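Local coordinates for envelopment polyprotein (Bovine Schmallenberg virus BH80/Germany/2011, PDB 7A56) that probably drives fusion of the viral envelope with a host-cell membrane during entry, as a class II fusion glycoprotein captured in its postfusion form, at residues Gly177-Ile182 against Val294-Cys299. Numbering follows the deposited sequence.
Sequences GSCQDI and VILRRC
Cys-179 and Cys-299 bring their CA atoms to 6.1 Å of each other where the extended strand 177-182 meets the chain beyond the corner at Arg-297. A disulfide closes the gap in the elongated, strand-rich part of this class II fusion protein: it ties strand 172-183, hydrogen-bonded between strands 98-134 and 150-158, to the chain just beyond the hairpin that strand 281-285 forms with the strand carrying Leu-296.

The SG atoms of Cys-179 and Cys-299 are 2.1 Å apart, and the C-S-S-C torsion of 94° is close to the relaxed right angle. The two halves reach the bridge differently. SG of Cys-179 sits between its own backbone N and carbonyl carbon (chi1 59°), whereas Cys-299 swings its sulfur opposite its backbone N (chi1 -176°), which leaves that N at the far end from the disulfide, where a water takes it up. Val-150 touches both cysteines, and Phe-152 packs on Cys-179 and also on Leu-296. From the hairpin side Leu-296 sends one methyl, CD2, to within 4.0 Å of Cys-179 CB, giving the Cys-179 side of the bridge apolar neighbours.

Beside the sulfurs the contact turns polar. The carboxylate of Asp-181 is shared out: OD2 bonds to Thr-124 OG1 on strand 98-134, while OD1 accepts from the backbone N of Phe-300 and lies 3.2 Å from Cys-299 CB. One water completes this joint, donating to Asp-181 OD1 at 2.9 Å and accepting from Cys-299 N at 2.8 Å.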
loop_
_atom_site.group_PDB
_atom_site.type_symbol
_atom_site.label_atom_id
_atom_site.label_comp_id
_atom_site.label_asym_id
_atom_site.label_seq_id
_atom_site.Cartn_x
_atom_site.Cartn_y
_atom_site.Cartn_z
ATOM N N GLY A 177 -14.479 13.775 41.744
ATOM C CA GLY A 177 -13.943 14.890 41.005
ATOM C C GLY A 177 -13.724 14.529 39.546
ATOM O O GLY A 177 -14.301 13.564 39.024
ATOM N N SER A 178 -12.889 15.347 38.900
ATOM C CA SER A 178 -12.560 15.156 37.480
ATOM C C SER A 178 -11.138 15.646 37.231
ATOM O O SER A 178 -10.568 16.407 38.029
ATOM C CB SER A 178 -13.558 15.887 36.579
ATOM O OG SER A 178 -13.722 17.223 37.009
ATOM N N CYS A 179 -10.582 15.272 36.068
ATOM C CA CYS A 179 -9.204 15.660 35.823
ATOM C C CYS A 179 -8.918 15.604 34.322
ATOM O O CYS A 179 -9.625 14.941 33.576
ATOM C CB CYS A 179 -8.227 14.746 36.592
ATOM S SG CYS A 179 -8.307 12.975 36.206
ATOM N N GLN A 180 -7.838 16.274 33.915
ATOM C CA GLN A 180 -7.340 16.212 32.534
ATOM C C GLN A 180 -5.824 16.382 32.596
ATOM O O GLN A 180 -5.340 17.198 33.397
ATOM C CB GLN A 180 -8.018 17.315 31.717
ATOM C CG GLN A 180 -7.826 17.274 30.203
ATOM C CD GLN A 180 -8.620 18.392 29.591
ATOM O OE1 GLN A 180 -8.338 19.555 29.849
ATOM N NE2 GLN A 180 -9.667 18.046 28.833
ATOM N N ASP A 181 -5.084 15.561 31.834
ATOM C CA ASP A 181 -3.620 15.699 31.773
ATOM C C ASP A 181 -3.188 17.073 31.279
ATOM O O ASP A 181 -3.899 17.750 30.517
ATOM C CB ASP A 181 -2.993 14.679 30.831
ATOM C CG ASP A 181 -2.924 13.274 31.420
ATOM O OD1 ASP A 181 -3.610 13.005 32.454
ATOM O OD2 ASP A 181 -2.212 12.426 30.796
ATOM N N ILE A 182 -1.990 17.471 31.713
ATOM C CA ILE A 182 -1.194 18.530 31.084
ATOM C C ILE A 182 0.029 17.875 30.450
ATOM O O ILE A 182 0.717 17.060 31.117
ATOM C CB ILE A 182 -0.738 19.580 32.107
ATOM C CG1 ILE A 182 -1.915 20.181 32.852
ATOM C CG2 ILE A 182 0.134 20.663 31.385
ATOM C CD1 ILE A 182 -1.489 20.761 34.240
ATOM N N VAL A 294 -7.233 14.326 48.429
ATOM C CA VAL A 294 -7.308 13.531 47.213
ATOM C C VAL A 294 -5.895 13.185 46.778
ATOM O O VAL A 294 -5.035 14.071 46.705
ATOM C CB VAL A 294 -8.060 14.313 46.125
ATOM C CG1 VAL A 294 -7.926 13.662 44.761
ATOM C CG2 VAL A 294 -9.550 14.436 46.536
ATOM N N ILE A 295 -5.630 11.893 46.552
ATOM C CA ILE A 295 -4.337 11.455 46.022
ATOM C C ILE A 295 -4.583 11.026 44.592
ATOM O O ILE A 295 -5.383 10.120 44.342
ATOM C CB ILE A 295 -3.710 10.324 46.855
ATOM C CG1 ILE A 295 -3.923 10.548 48.383
ATOM C CG2 ILE A 295 -2.183 10.108 46.421
ATOM C CD1 ILE A 295 -2.992 11.508 49.004
ATOM N N LEU A 296 -3.980 11.733 43.623
ATOM C CA LEU A 296 -4.248 11.498 42.223
ATOM C C LEU A 296 -2.888 11.222 41.576
ATOM O O LEU A 296 -2.063 12.131 41.472
ATOM C CB LEU A 296 -4.953 12.709 41.620
ATOM C CG LEU A 296 -5.775 12.497 40.371
ATOM C CD1 LEU A 296 -6.970 11.617 40.765
ATOM C CD2 LEU A 296 -6.238 13.867 39.948
ATOM N N ARG A 297 -2.613 9.953 41.259
ATOM C CA ARG A 297 -1.293 9.592 40.752
ATOM C C ARG A 297 -1.277 9.473 39.241
ATOM O O ARG A 297 -0.188 9.372 38.656
ATOM C CB ARG A 297 -0.808 8.268 41.349
ATOM C CG ARG A 297 -0.545 8.310 42.867
ATOM C CD ARG A 297 -0.644 6.876 43.468
ATOM N NE ARG A 297 -0.473 6.977 44.933
ATOM C CZ ARG A 297 0.700 6.949 45.592
ATOM N NH1 ARG A 297 1.857 6.765 44.954
ATOM N NH2 ARG A 297 0.717 7.109 46.915
ATOM N N ARG A 298 -2.443 9.464 38.608
ATOM C CA ARG A 298 -2.492 9.457 37.156
ATOM C C ARG A 298 -3.912 9.831 36.782
ATOM O O ARG A 298 -4.841 9.489 37.500
ATOM C CB ARG A 298 -2.096 8.090 36.550
ATOM C CG ARG A 298 -1.781 8.127 35.041
ATOM C CD ARG A 298 -1.220 6.785 34.574
ATOM N NE ARG A 298 -2.277 5.784 34.550
ATOM C CZ ARG A 298 -2.099 4.477 34.758
ATOM N NH1 ARG A 298 -0.871 4.004 34.998
ATOM N NH2 ARG A 298 -3.159 3.657 34.772
ATOM N N CYS A 299 -4.065 10.583 35.690
ATOM C CA CYS A 299 -5.404 10.871 35.180
ATOM C C CYS A 299 -5.684 10.045 33.939
ATOM O O CYS A 299 -6.321 8.974 34.003
ATOM C CB CYS A 299 -5.574 12.385 34.892
ATOM S SG CYS A 299 -7.269 12.811 34.352
HETATM O O HOH W 1 -1.890 11.673 34.372
#